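Local coordinates for UDP-N-acetylglucosamine 4,6-dehydratase (Vibrio fischeri, PDB 3PVZ), which probably acts as an NAD-dependent lyase that dehydrates UDP-N-acetylglucosamine, and binds NAD in a Rossmann-type nucleotide-binding domain, at residues A[179-184]-A[381-386]; A[355-360]-A[377-382]; A[186-191]-A[347-352]; A[120-125]-A[138-143]. All blocks are in the same frame, centred on the assembly; numbering follows the deposited sequence. Where two conformers were deposited one is given.

Interaction 1: A[179-184]-A[381-386]; sequences KRIMEM and IMIPDF. With NAD (nicotinamide-adenine-dinucleotide), chain E.
M184 and I181 of helix 174-189 pack against M382 and I383, where helix 372-382 gives out near the C-terminal end of the model. The first helix belongs to the Rossmann-type core of an extended short-chain dehydrogenase/reductase (SDR) fold, so the contact fastens the C-terminal helices to that core. Selenomethionine M184 makes the tight part. Its chain runs straight beyond CG (chi2 175°, chi3 -176°), which carries CE to 3.3 Å from the backbone O of M382 and 4.0 Å from I383 CG1. M382 does the reverse: bent at both chi2 and chi3, it folds its CE back to lie 4.1 Å from M184 SE. I383, the first residue to leave helical backbone angles, sends CD1 against R180 CG (3.8 Å) and I181 CG1 (4.1 Å); both those residues were modelled in two conformers, so these approaches hold for one of them. F357 and L354 of helix 351-367 lie against I181 and M184, closing this apolar side.

The contact loosens toward solvent. I381, P384 and D385 are exposed and make no contact with 179-184, while the type I turn from I383 to F386 is held by the F386 N to I383 O bond of 2.9 Å. R180 is only partly buried; in the conformer described, its NH1 pairs with E183 OE1. K179 leaves the same helix toward the cofactor: its NZ donates to both nicotinamide-ribose hydroxyl oxygens of NAD, to O3D at a normal 2.8 Å and to O2D at 2.5 Å, unusually short and doubtful in its exact length.

Interaction 2: A[355-360]-A[377-382]; sequences ELFEQK and QLFFIM
F357 is the main bump of this contact, filling the hollow between L378 and M382 in an antiparallel helical hairpin. The short axis segments of 355-360 and 377-382 run at 169° to each other and approach to 10.7 Å, a separation filled by side chains. A chi1 of -171° swings the F357 ring beside the carbonyl carbon, where its CD1/CE1 side meets L378 and its CE1 meets F379. L378 and M382, one turn apart, form the walls of the hollow: L378 CD2 lies 3.7 Å from F357 CD1, and M382 CE presses on F357 CB at 3.6 Å. The selenium of M382 makes a Met-aromatic contact at 5.2 Å from the F357 ring centroid, 67° off the ring normal and so oblique to it.

Beyond these walls the F379 ring bounds the far end of the hollow, its CE1 sitting at the edge of the F357 ring. The ring of F143 of helix 131-154 also meets that of F357, joining the hairpin to the Rossmann-type core. The fit is looser at K360, which meets L378 CD1 with CB at 4.1 Å before its chain leads away. L356 and I381 make a close contact at the exposed margin, crossing at about a right angle, with L356 CD2 3.6 Å from I381 CG2.

Interaction 3: A[186-191]-A[347-352]; sequences LMRKSE and SLYQQE
R188 and Y349 carry a surface contact in which the C-terminal part of helix 174-189 meets the linker entering helix 351-367. The aliphatic root of R188 lies over one face of the Y349 ring: CB is 3.8 Å from the ring centroid and 13° off its normal, a CH-pi contact. Y349 reaches this position with CG lodged between its backbone N and carbonyl carbon (chi1 76°). At the ring edge its OH donates to E191 OE1 at 2.7 Å, on the syn side but somewhat out of the carboxylate plane.

Helix 174-189 spans the beta-alpha-beta crossover between parallel strands 159-163 and 194-198, so the linker packs on the outside of the Rossmann-type core. Q350 occupies the N-cap position of the helix that follows, and Q351 starts its first turn. R188 continues past the ring to Q351: NH2 donates to OE1 over 2.8 Å at an N-H...O angle of 154°. The acceptor lies in the guanidinium plane, whereas the donor is tilted out of the amide plane. Q351 NE2 in turn bonds E355. At the start of the linker, M187 CG rests 3.3 Å from S347 O, while S347 OG is held by N345 and E183.

Interaction 4: A[120-125]-A[138-143]; sequences SALKHV and IDVNVF. With NAD (nicotinamide-adenine-dinucleotide), chain E.
N141 turns its carboxamide toward the loop 120-125 and pairs with both polar groups of the L122 backbone. OD1 accepts from L122 N at 2.9 Å on a lone pair in the carbonyl plane, and ND2 donates to L122 O at 3.0 Å, with L122 O 2° out of the amide plane. The side chain therefore meets the loop much as a strand edge would. Next to it V140 divides its two methyls: CG1 rests 3.6 Å from A121 CA, while CG2 meets L122 CD1 at 3.7 Å, the two side chains crossing at about a right angle. A water bridges S120 OG and V140 O; S120 OG also bonds N118.

The loop follows strand 115-118 of the Rossmann-type sheet and lines the NAD pocket. A121 CB lies 3.4 Å from NAD O3D; K123 NZ donates to phosphate oxygen O1N of NAD at 2.9 Å and also to the backbone O of D207. E70 of the second subunit receives the K123 backbone N. Helix 131-154 has a wider pi-type turn at 139-143, recalling the kink near the helix asparagine of classical SDR enzymes. Since N141 ND2 also bonds S178, donor and acceptor ends are both engaged, which fixes the amide's orientation and satisfies buried backbone groups beside the cofactor.

How the interactions relate
From the N terminus, interaction 4 closes first, a short loop joining the segment after strand 115-118 to helix 131-154 beside NAD. Interaction 1 then opens at 179-184 and closes only at 381-386, enclosing most of the remaining chain. Interaction 3 nests inside that long loop, from 186-191 to 347-352, and closes before interaction 2 opens at 355-360. Interaction 2 opens within the long loop and ends on the same stretch as interaction 1, sharing I381 and M382. Together, interactions 1 and 3 attach helices 372-382 and 351-367 to helix 174-189, while both sides of interaction 2 touch helix 131-154 of interaction 4, through F357 and F379.

Interaction 1: A[179-184]-A[381-386]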
# COMPACT_ATOMS: atom_id res chain seq x y z
N LYS A 179 8.58 12.84 -10.60
CA LYS A 179 8.43 12.13 -11.88
C LYS A 179 9.27 12.84 -12.98
O LYS A 179 9.78 12.19 -13.89
CB LYS A 179 6.96 12.02 -12.33
CG LYS A 179 5.96 11.36 -11.33
CD LYS A 179 5.98 9.82 -11.41
CE LYS A 179 4.74 9.18 -10.68
NZ LYS A 179 3.50 9.23 -11.50
N ARG A 180 9.42 14.15 -12.90
CA ARG A 180 10.24 14.86 -13.88
C ARG A 180 11.71 14.55 -13.69
O ARG A 180 12.46 14.43 -14.65
CB ARG A 180 10.01 16.37 -13.80
CG ARG A 180 10.88 17.17 -14.73
CD ARG A 180 10.61 16.87 -16.22
NE ARG A 180 11.61 17.56 -17.02
CZ ARG A 180 12.68 17.00 -17.57
NH1 ARG A 180 12.90 15.68 -17.49
NH2 ARG A 180 13.52 17.77 -18.26
N ILE A 181 12.14 14.43 -12.43
CA ILE A 181 13.53 14.07 -12.15
C ILE A 181 13.75 12.62 -12.58
O ILE A 181 14.78 12.29 -13.18
CB ILE A 181 13.91 14.30 -10.66
CG1 ILE A 181 13.89 15.79 -10.34
CG2 ILE A 181 15.28 13.70 -10.35
CD1 ILE A 181 13.56 16.11 -8.91
N MSE A 182 12.78 11.76 -12.32
CA MSE A 182 12.87 10.37 -12.76
C MSE A 182 13.15 10.23 -14.26
O MSE A 182 13.98 9.42 -14.67
CB MSE A 182 11.57 9.64 -12.48
CG MSE A 182 11.62 8.16 -12.88
SE MSE A 182 9.90 7.61 -13.57
CE MSE A 182 9.05 7.51 -11.97
N GLU A 183 12.42 11.00 -15.06
CA GLU A 183 12.57 11.06 -16.53
C GLU A 183 14.01 11.39 -16.95
O GLU A 183 14.53 10.85 -17.94
CB GLU A 183 11.62 12.11 -17.11
CG GLU A 183 11.63 12.24 -18.63
CD GLU A 183 10.69 13.33 -19.18
OE1 GLU A 183 10.49 14.38 -18.52
OE2 GLU A 183 10.19 13.15 -20.32
N MSE A 184 14.68 12.23 -16.21
CA MSE A 184 16.10 12.53 -16.48
C MSE A 184 16.94 11.25 -16.31
O MSE A 184 17.76 10.90 -17.18
CB MSE A 184 16.62 13.58 -15.51
CG MSE A 184 15.96 14.92 -15.64
SE MSE A 184 16.59 16.17 -14.27
CE MSE A 184 15.46 17.69 -14.66
N ILE A 381 17.40 23.34 -8.18
CA ILE A 381 18.62 23.20 -8.99
C ILE A 381 18.38 22.18 -10.10
O ILE A 381 18.76 22.40 -11.24
CB ILE A 381 19.86 22.85 -8.12
CG1 ILE A 381 20.30 24.12 -7.36
CG2 ILE A 381 20.97 22.29 -8.98
CD1 ILE A 381 21.31 23.90 -6.20
N MSE A 382 17.70 21.09 -9.78
CA MSE A 382 17.41 20.07 -10.77
C MSE A 382 16.50 20.60 -11.90
O MSE A 382 16.72 20.28 -13.06
CB MSE A 382 16.77 18.84 -10.10
CG MSE A 382 17.63 18.15 -9.04
SE MSE A 382 19.33 17.62 -9.72
CE MSE A 382 18.69 16.11 -10.76
N ILE A 383 15.48 21.39 -11.55
CA ILE A 383 14.47 21.88 -12.49
C ILE A 383 14.28 23.41 -12.32
O ILE A 383 13.34 23.83 -11.66
CB ILE A 383 13.09 21.24 -12.24
CG1 ILE A 383 13.18 19.73 -12.07
CG2 ILE A 383 12.12 21.57 -13.37
CD1 ILE A 383 11.89 19.16 -11.60
N PRO A 384 15.16 24.23 -12.92
CA PRO A 384 15.14 25.69 -12.65
C PRO A 384 13.79 26.41 -12.81
O PRO A 384 13.48 27.30 -12.01
CB PRO A 384 16.16 26.24 -13.65
CG PRO A 384 17.14 25.07 -13.82
CD PRO A 384 16.27 23.84 -13.80
N ASP A 385 12.99 26.03 -13.79
CA ASP A 385 11.69 26.68 -14.00
C ASP A 385 10.57 26.18 -13.06
O ASP A 385 9.41 26.54 -13.22
CB ASP A 385 11.27 26.59 -15.49
CG ASP A 385 12.15 27.47 -16.40
OD1 ASP A 385 11.94 28.71 -16.46
OD2 ASP A 385 13.07 26.93 -17.04
N PHE A 386 10.93 25.35 -12.08
CA PHE A 386 10.00 24.87 -11.05
C PHE A 386 10.05 25.77 -9.81
O PHE A 386 11.11 26.28 -9.42
CB PHE A 386 10.38 23.43 -10.68
CG PHE A 386 9.60 22.87 -9.54
CD1 PHE A 386 10.19 22.66 -8.31
CD2 PHE A 386 8.27 22.52 -9.71
CE1 PHE A 386 9.46 22.13 -7.26
CE2 PHE A 386 7.55 21.99 -8.67
CZ PHE A 386 8.14 21.80 -7.43
PA NAD E . -1.46 2.67 -7.17
O1A NAD E . -1.34 3.36 -5.85
O2A NAD E . -2.76 1.94 -7.25
O5B NAD E . -0.47 1.44 -7.28
C5B NAD E . 0.92 1.72 -7.03
C4B NAD E . 1.48 0.35 -6.61
O4B NAD E . 2.86 0.40 -6.34
C3B NAD E . 0.76 -0.14 -5.31
O3B NAD E . 0.23 -1.44 -5.49
C2B NAD E . 1.90 -0.11 -4.27
O2B NAD E . 1.73 -1.00 -3.18
C1B NAD E . 3.08 -0.42 -5.21
N9A NAD E . 4.35 -0.02 -4.61
C8A NAD E . 4.67 1.19 -4.14
N7A NAD E . 5.86 1.19 -3.62
C5A NAD E . 6.38 -0.05 -3.84
C6A NAD E . 7.58 -0.67 -3.53
N6A NAD E . 8.55 0.10 -2.93
N1A NAD E . 7.78 -1.95 -3.85
C2A NAD E . 6.83 -2.66 -4.44
N3A NAD E . 5.67 -2.12 -4.73
C4A NAD E . 5.42 -0.85 -4.46
O3 NAD E . -1.23 3.75 -8.34
PN NAD E . -1.88 3.48 -9.81
O1N NAD E . -3.21 4.21 -9.93
O2N NAD E . -1.96 2.10 -10.32
O5D NAD E . -0.89 4.46 -10.70
C5D NAD E . 0.35 3.83 -10.98
C4D NAD E . 1.24 4.80 -11.76
O4D NAD E . 0.46 5.48 -12.80
C3D NAD E . 1.75 5.92 -10.83
O3D NAD E . 3.02 6.47 -11.25
C2D NAD E . 0.72 7.04 -11.05
O2D NAD E . 1.24 8.34 -10.73
C1D NAD E . 0.45 6.91 -12.54
N1N NAD E . -0.82 7.53 -12.95
C2N NAD E . -1.96 7.07 -12.41
C3N NAD E . -3.18 7.60 -12.77
C7N NAD E . -4.44 7.12 -12.17
O7N NAD E . -5.46 7.72 -12.49
N7N NAD E . -4.49 6.11 -11.29
C4N NAD E . -3.23 8.66 -13.71
C5N NAD E . -2.03 9.11 -14.25
C6N NAD E . -0.83 8.53 -13.84

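Interaction 2: A[355-360]-A[377-382]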
# COMPACT_ATOMS: atom_id res chain seq x y z
N GLU A 355 24.45 13.29 -10.85
CA GLU A 355 25.40 12.99 -9.80
C GLU A 355 25.14 13.82 -8.56
O GLU A 355 25.17 13.27 -7.46
CB GLU A 355 26.84 13.16 -10.27
CG GLU A 355 27.34 11.90 -11.04
CD GLU A 355 28.53 12.21 -11.97
OE1 GLU A 355 29.00 13.38 -11.97
OE2 GLU A 355 28.98 11.27 -12.67
N LEU A 356 24.87 15.12 -8.75
CA LEU A 356 24.54 16.03 -7.65
C LEU A 356 23.39 15.48 -6.81
O LEU A 356 23.49 15.41 -5.58
CB LEU A 356 24.14 17.41 -8.20
CG LEU A 356 23.80 18.54 -7.22
CD1 LEU A 356 24.99 18.91 -6.39
CD2 LEU A 356 23.32 19.78 -7.95
N PHE A 357 22.32 15.08 -7.50
CA PHE A 357 21.11 14.60 -6.86
C PHE A 357 21.44 13.35 -6.04
O PHE A 357 21.08 13.26 -4.89
CB PHE A 357 20.04 14.33 -7.92
CG PHE A 357 18.67 14.03 -7.37
CD1 PHE A 357 17.83 15.07 -6.99
CD2 PHE A 357 18.22 12.75 -7.24
CE1 PHE A 357 16.56 14.81 -6.49
CE2 PHE A 357 16.96 12.48 -6.72
CZ PHE A 357 16.14 13.54 -6.34
N GLU A 358 22.15 12.40 -6.64
CA GLU A 358 22.55 11.20 -5.89
C GLU A 358 23.46 11.55 -4.71
O GLU A 358 23.36 10.96 -3.66
CB GLU A 358 23.27 10.20 -6.77
CG GLU A 358 22.43 9.59 -7.88
CD GLU A 358 23.28 8.97 -9.00
OE1 GLU A 358 24.46 9.39 -9.13
OE2 GLU A 358 22.77 8.08 -9.73
N GLN A 359 24.35 12.53 -4.89
CA GLN A 359 25.28 12.89 -3.84
C GLN A 359 24.58 13.59 -2.67
O GLN A 359 24.75 13.18 -1.53
CB GLN A 359 26.43 13.77 -4.40
CG GLN A 359 27.51 14.09 -3.37
CD GLN A 359 28.48 15.18 -3.82
OE1 GLN A 359 28.16 16.01 -4.70
NE2 GLN A 359 29.67 15.19 -3.22
N LYS A 360 23.81 14.63 -2.97
CA LYS A 360 23.04 15.36 -1.96
C LYS A 360 21.95 14.53 -1.26
O LYS A 360 21.71 14.70 -0.08
CB LYS A 360 22.39 16.61 -2.57
CG LYS A 360 23.38 17.67 -2.97
CD LYS A 360 23.68 18.60 -1.82
CE LYS A 360 24.81 19.56 -2.16
NZ LYS A 360 26.08 18.84 -2.54
N GLN A 377 15.01 22.90 -2.30
CA GLN A 377 16.14 23.63 -2.87
C GLN A 377 16.92 22.80 -3.87
O GLN A 377 17.34 23.30 -4.91
CB GLN A 377 17.06 24.12 -1.76
CG GLN A 377 16.48 25.28 -0.98
CD GLN A 377 16.16 26.49 -1.86
OE1 GLN A 377 17.02 26.97 -2.62
NE2 GLN A 377 14.92 26.97 -1.77
N LEU A 378 17.12 21.54 -3.57
CA LEU A 378 17.73 20.64 -4.52
C LEU A 378 16.84 20.51 -5.78
O LEU A 378 17.34 20.55 -6.89
CB LEU A 378 17.97 19.29 -3.86
CG LEU A 378 18.47 18.14 -4.71
CD1 LEU A 378 19.86 18.47 -5.24
CD2 LEU A 378 18.46 16.91 -3.81
N PHE A 379 15.53 20.38 -5.59
CA PHE A 379 14.62 20.32 -6.73
C PHE A 379 14.69 21.59 -7.59
O PHE A 379 14.53 21.51 -8.79
CB PHE A 379 13.16 20.07 -6.30
CG PHE A 379 12.82 18.62 -6.05
CD1 PHE A 379 13.71 17.75 -5.44
CD2 PHE A 379 11.57 18.14 -6.37
CE1 PHE A 379 13.36 16.43 -5.19
CE2 PHE A 379 11.23 16.83 -6.12
CZ PHE A 379 12.12 15.98 -5.52
N PHE A 380 14.92 22.76 -6.99
CA PHE A 380 15.06 23.98 -7.80
C PHE A 380 16.32 23.93 -8.68
O PHE A 380 16.30 24.41 -9.82
CB PHE A 380 15.07 25.25 -6.94
CG PHE A 380 13.74 25.59 -6.30
CD1 PHE A 380 12.54 25.04 -6.76
CD2 PHE A 380 13.68 26.50 -5.24
CE1 PHE A 380 11.32 25.37 -6.15
CE2 PHE A 380 12.46 26.84 -4.64
CZ PHE A 380 11.28 26.27 -5.11
N ILE A 381 17.40 23.34 -8.18
CA ILE A 381 18.62 23.20 -8.99
C ILE A 381 18.38 22.18 -10.10
O ILE A 381 18.76 22.40 -11.24
CB ILE A 381 19.86 22.85 -8.12
CG1 ILE A 381 20.30 24.12 -7.36
CG2 ILE A 381 20.97 22.29 -8.98
CD1 ILE A 381 21.31 23.90 -6.20
N MSE A 382 17.70 21.09 -9.78
CA MSE A 382 17.41 20.07 -10.77
C MSE A 382 16.50 20.60 -11.90
O MSE A 382 16.72 20.28 -13.06
CB MSE A 382 16.77 18.84 -10.10
CG MSE A 382 17.63 18.15 -9.04
SE MSE A 382 19.33 17.62 -9.72
CE MSE A 382 18.69 16.11 -10.76

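Interaction 3: A[186-191]-A[347-352]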
# COMPACT_ATOMS: atom_id res chain seq x y z
N LEU A 186 15.81 8.23 -16.45
CA LEU A 186 15.31 7.36 -17.51
C LEU A 186 16.03 7.69 -18.85
O LEU A 186 16.36 6.83 -19.61
CB LEU A 186 13.84 7.61 -17.74
CG LEU A 186 12.75 6.66 -17.30
CD1 LEU A 186 12.87 6.31 -15.84
CD2 LEU A 186 11.36 7.27 -17.65
N MSE A 187 16.20 8.96 -19.14
CA MSE A 187 16.85 9.34 -20.37
C MSE A 187 18.27 8.81 -20.36
O MSE A 187 18.72 8.37 -21.39
CB MSE A 187 16.81 10.86 -20.62
CG MSE A 187 15.46 11.45 -21.04
SE MSE A 187 14.39 10.48 -22.41
CE MSE A 187 13.21 9.43 -21.20
N ARG A 188 18.97 8.83 -19.23
CA ARG A 188 20.35 8.32 -19.20
C ARG A 188 20.34 6.83 -19.46
O ARG A 188 21.16 6.34 -20.23
CB ARG A 188 21.04 8.56 -17.87
CG ARG A 188 22.39 7.91 -17.78
CD ARG A 188 23.26 8.50 -16.64
NE ARG A 188 22.76 8.10 -15.33
CZ ARG A 188 23.32 8.45 -14.19
NH1 ARG A 188 22.79 8.03 -13.05
NH2 ARG A 188 24.40 9.24 -14.16
N LYS A 189 19.43 6.13 -18.79
CA LYS A 189 19.30 4.66 -18.97
C LYS A 189 18.86 4.21 -20.35
O LYS A 189 19.16 3.10 -20.76
CB LYS A 189 18.33 4.08 -17.95
CG LYS A 189 18.92 3.96 -16.53
CD LYS A 189 20.22 3.13 -16.53
CE LYS A 189 20.74 2.80 -15.15
NZ LYS A 189 21.03 3.98 -14.35
N SER A 190 18.14 5.08 -21.04
CA SER A 190 17.70 4.79 -22.40
C SER A 190 18.83 4.81 -23.42
O SER A 190 18.60 4.38 -24.53
CB SER A 190 16.62 5.76 -22.84
OG SER A 190 17.13 7.03 -23.02
N GLU A 191 20.01 5.30 -23.06
CA GLU A 191 21.22 5.10 -23.89
C GLU A 191 21.76 3.65 -23.80
O GLU A 191 22.70 3.34 -24.50
CB GLU A 191 22.33 6.08 -23.46
CG GLU A 191 21.94 7.54 -23.74
CD GLU A 191 22.86 8.58 -23.11
OE1 GLU A 191 23.63 8.25 -22.20
OE2 GLU A 191 22.78 9.77 -23.52
N SER A 347 13.48 14.76 -24.17
CA SER A 347 14.01 15.34 -22.91
C SER A 347 15.47 15.01 -22.78
O SER A 347 15.87 13.93 -23.19
CB SER A 347 13.34 14.71 -21.66
OG SER A 347 11.96 14.48 -21.81
N LEU A 348 16.24 15.90 -22.15
CA LEU A 348 17.70 15.75 -21.94
C LEU A 348 18.06 15.47 -20.49
O LEU A 348 17.27 15.74 -19.59
CB LEU A 348 18.43 17.05 -22.35
CG LEU A 348 18.01 17.72 -23.65
CD1 LEU A 348 18.68 19.09 -23.89
CD2 LEU A 348 18.28 16.75 -24.79
N TYR A 349 19.26 14.93 -20.25
CA TYR A 349 19.89 15.00 -18.93
C TYR A 349 21.32 15.58 -18.97
O TYR A 349 21.96 15.57 -20.02
CB TYR A 349 19.92 13.63 -18.29
CG TYR A 349 20.98 12.72 -18.84
CD1 TYR A 349 22.21 12.58 -18.21
CD2 TYR A 349 20.75 12.00 -20.00
CE1 TYR A 349 23.17 11.75 -18.74
CE2 TYR A 349 21.71 11.18 -20.51
CZ TYR A 349 22.89 11.05 -19.88
OH TYR A 349 23.81 10.24 -20.45
N GLN A 350 21.77 16.04 -17.82
CA GLN A 350 23.15 16.38 -17.59
C GLN A 350 23.75 15.46 -16.54
O GLN A 350 23.18 15.30 -15.46
CB GLN A 350 23.22 17.82 -17.15
CG GLN A 350 22.66 18.78 -18.19
CD GLN A 350 23.11 20.17 -17.93
OE1 GLN A 350 24.25 20.40 -17.51
NE2 GLN A 350 22.22 21.13 -18.17
N GLN A 351 24.87 14.82 -16.85
CA GLN A 351 25.51 13.88 -15.94
C GLN A 351 25.71 14.51 -14.57
O GLN A 351 25.37 13.91 -13.53
CB GLN A 351 26.84 13.38 -16.52
CG GLN A 351 27.61 12.35 -15.70
CD GLN A 351 26.84 11.09 -15.37
OE1 GLN A 351 25.90 10.70 -16.07
NE2 GLN A 351 27.27 10.40 -14.32
N GLU A 352 26.21 15.73 -14.57
CA GLU A 352 26.50 16.44 -13.34
C GLU A 352 25.33 16.65 -12.42
O GLU A 352 25.50 16.61 -11.21
CB GLU A 352 27.11 17.80 -13.64
CG GLU A 352 28.53 17.68 -14.04
CD GLU A 352 29.13 19.00 -14.40
OE1 GLU A 352 28.37 19.87 -14.89
OE2 GLU A 352 30.37 19.16 -14.21

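Interaction 4: A[120-125]-A[138-143]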
# COMPACT_ATOMS: atom_id res chain seq x y z
N SER A 120 4.95 0.89 -10.10
CA SER A 120 5.02 1.19 -8.67
C SER A 120 5.31 2.68 -8.52
O SER A 120 5.97 3.26 -9.37
CB SER A 120 6.08 0.33 -8.00
OG SER A 120 7.39 0.86 -8.25
N ALA A 121 4.84 3.26 -7.43
CA ALA A 121 4.97 4.72 -7.15
C ALA A 121 4.38 5.07 -5.83
O ALA A 121 3.58 4.31 -5.28
CB ALA A 121 4.25 5.58 -8.19
N LEU A 122 4.78 6.25 -5.35
CA LEU A 122 3.98 7.06 -4.46
C LEU A 122 3.41 8.16 -5.32
O LEU A 122 4.19 8.83 -6.03
CB LEU A 122 4.81 7.69 -3.32
CG LEU A 122 4.69 6.95 -2.01
CD1 LEU A 122 5.56 5.68 -2.10
CD2 LEU A 122 5.11 7.85 -0.86
N LYS A 123 2.08 8.32 -5.28
CA LYS A 123 1.40 9.18 -6.25
C LYS A 123 0.57 10.31 -5.65
O LYS A 123 0.18 11.18 -6.40
CB LYS A 123 0.52 8.35 -7.21
CG LYS A 123 -0.69 7.67 -6.51
CD LYS A 123 -1.76 7.22 -7.48
CE LYS A 123 -2.88 6.46 -6.74
NZ LYS A 123 -3.90 5.90 -7.73
N HIS A 124 0.29 10.29 -4.33
CA HIS A 124 -0.57 11.31 -3.71
C HIS A 124 0.17 12.60 -3.46
O HIS A 124 1.21 12.63 -2.81
CB HIS A 124 -1.21 10.78 -2.42
CG HIS A 124 -2.29 9.79 -2.70
ND1 HIS A 124 -3.58 10.17 -2.98
CD2 HIS A 124 -2.25 8.44 -2.85
CE1 HIS A 124 -4.30 9.09 -3.27
NE2 HIS A 124 -3.51 8.03 -3.19
N VAL A 125 -0.38 13.67 -4.01
CA VAL A 125 0.23 15.01 -3.93
C VAL A 125 0.59 15.38 -2.48
O VAL A 125 1.64 15.96 -2.23
CB VAL A 125 -0.73 16.05 -4.60
CG1 VAL A 125 -0.33 17.50 -4.24
CG2 VAL A 125 -0.74 15.82 -6.09
N ILE A 138 10.80 10.06 -3.27
CA ILE A 138 11.99 10.17 -4.11
C ILE A 138 12.63 8.78 -4.28
O ILE A 138 13.09 8.45 -5.38
CB ILE A 138 13.03 11.13 -3.51
CG1 ILE A 138 12.57 12.58 -3.64
CG2 ILE A 138 14.37 10.96 -4.20
CD1 ILE A 138 13.33 13.48 -2.71
N ASP A 139 12.63 7.97 -3.22
CA ASP A 139 13.26 6.64 -3.25
C ASP A 139 12.48 5.71 -4.14
O ASP A 139 13.06 5.00 -5.00
CB ASP A 139 13.39 6.02 -1.85
CG ASP A 139 14.60 6.51 -1.08
OD1 ASP A 139 15.55 7.00 -1.74
OD2 ASP A 139 14.61 6.41 0.18
N VAL A 140 11.15 5.73 -3.95
CA VAL A 140 10.24 4.90 -4.74
C VAL A 140 10.14 5.40 -6.19
O VAL A 140 10.18 4.59 -7.11
CB VAL A 140 8.85 4.81 -4.15
CG1 VAL A 140 7.91 4.07 -5.14
CG2 VAL A 140 8.87 4.11 -2.79
N ASN A 141 10.03 6.71 -6.41
CA ASN A 141 9.75 7.14 -7.76
C ASN A 141 11.06 7.32 -8.54
O ASN A 141 11.06 7.04 -9.72
CB ASN A 141 8.92 8.44 -7.85
CG ASN A 141 7.51 8.35 -7.27
OD1 ASN A 141 6.96 7.27 -6.97
ND2 ASN A 141 6.91 9.53 -7.10
N VAL A 142 12.15 7.77 -7.92
CA VAL A 142 13.42 7.99 -8.67
C VAL A 142 14.40 6.79 -8.56
O VAL A 142 14.64 6.07 -9.55
CB VAL A 142 14.11 9.29 -8.25
CG1 VAL A 142 15.34 9.60 -9.11
CG2 VAL A 142 13.09 10.47 -8.31
N PHE A 143 14.89 6.54 -7.35
CA PHE A 143 15.97 5.59 -7.14
C PHE A 143 15.64 4.12 -7.36
O PHE A 143 16.45 3.41 -7.92
CB PHE A 143 16.64 5.84 -5.80
CG PHE A 143 17.37 7.16 -5.75
CD1 PHE A 143 18.45 7.40 -6.60
CD2 PHE A 143 16.93 8.18 -4.94
CE1 PHE A 143 19.07 8.62 -6.60
CE2 PHE A 143 17.57 9.40 -4.92
CZ PHE A 143 18.62 9.62 -5.75
PA NAD E . -1.46 2.67 -7.17
O1A NAD E . -1.34 3.36 -5.85
O2A NAD E . -2.76 1.94 -7.25
O5B NAD E . -0.47 1.44 -7.28
C5B NAD E . 0.92 1.72 -7.03
C4B NAD E . 1.48 0.35 -6.61
O4B NAD E . 2.86 0.40 -6.34
C3B NAD E . 0.76 -0.14 -5.31
O3B NAD E . 0.23 -1.44 -5.49
C2B NAD E . 1.90 -0.11 -4.27
O2B NAD E . 1.73 -1.00 -3.18
C1B NAD E . 3.08 -0.42 -5.21
N9A NAD E . 4.35 -0.02 -4.61
C8A NAD E . 4.67 1.19 -4.14
N7A NAD E . 5.86 1.19 -3.62
C5A NAD E . 6.38 -0.05 -3.84
C6A NAD E . 7.58 -0.67 -3.53
N6A NAD E . 8.55 0.10 -2.93
N1A NAD E . 7.78 -1.95 -3.85
C2A NAD E . 6.83 -2.66 -4.44
N3A NAD E . 5.67 -2.12 -4.73
C4A NAD E . 5.42 -0.85 -4.46
O3 NAD E . -1.23 3.75 -8.34
PN NAD E . -1.88 3.48 -9.81
O1N NAD E . -3.21 4.21 -9.93
O2N NAD E . -1.96 2.10 -10.32
O5D NAD E . -0.89 4.46 -10.70
C5D NAD E . 0.35 3.83 -10.98
C4D NAD E . 1.24 4.80 -11.76
O4D NAD E . 0.46 5.48 -12.80
C3D NAD E . 1.75 5.92 -10.83
O3D NAD E . 3.02 6.47 -11.25
C2D NAD E . 0.72 7.04 -11.05
O2D NAD E . 1.24 8.34 -10.73
C1D NAD E . 0.45 6.91 -12.54
N1N NAD E . -0.82 7.53 -12.95
C2N NAD E . -1.96 7.07 -12.41
C3N NAD E . -3.18 7.60 -12.77
C7N NAD E . -4.44 7.12 -12.17
O7N NAD E . -5.46 7.72 -12.49
N7N NAD E . -4.49 6.11 -11.29
C4N NAD E . -3.23 8.66 -13.71
C5N NAD E . -2.03 9.11 -14.25
C6N NAD E . -0.83 8.53 -13.84
O HOH W 1 9.66 1.68 -6.65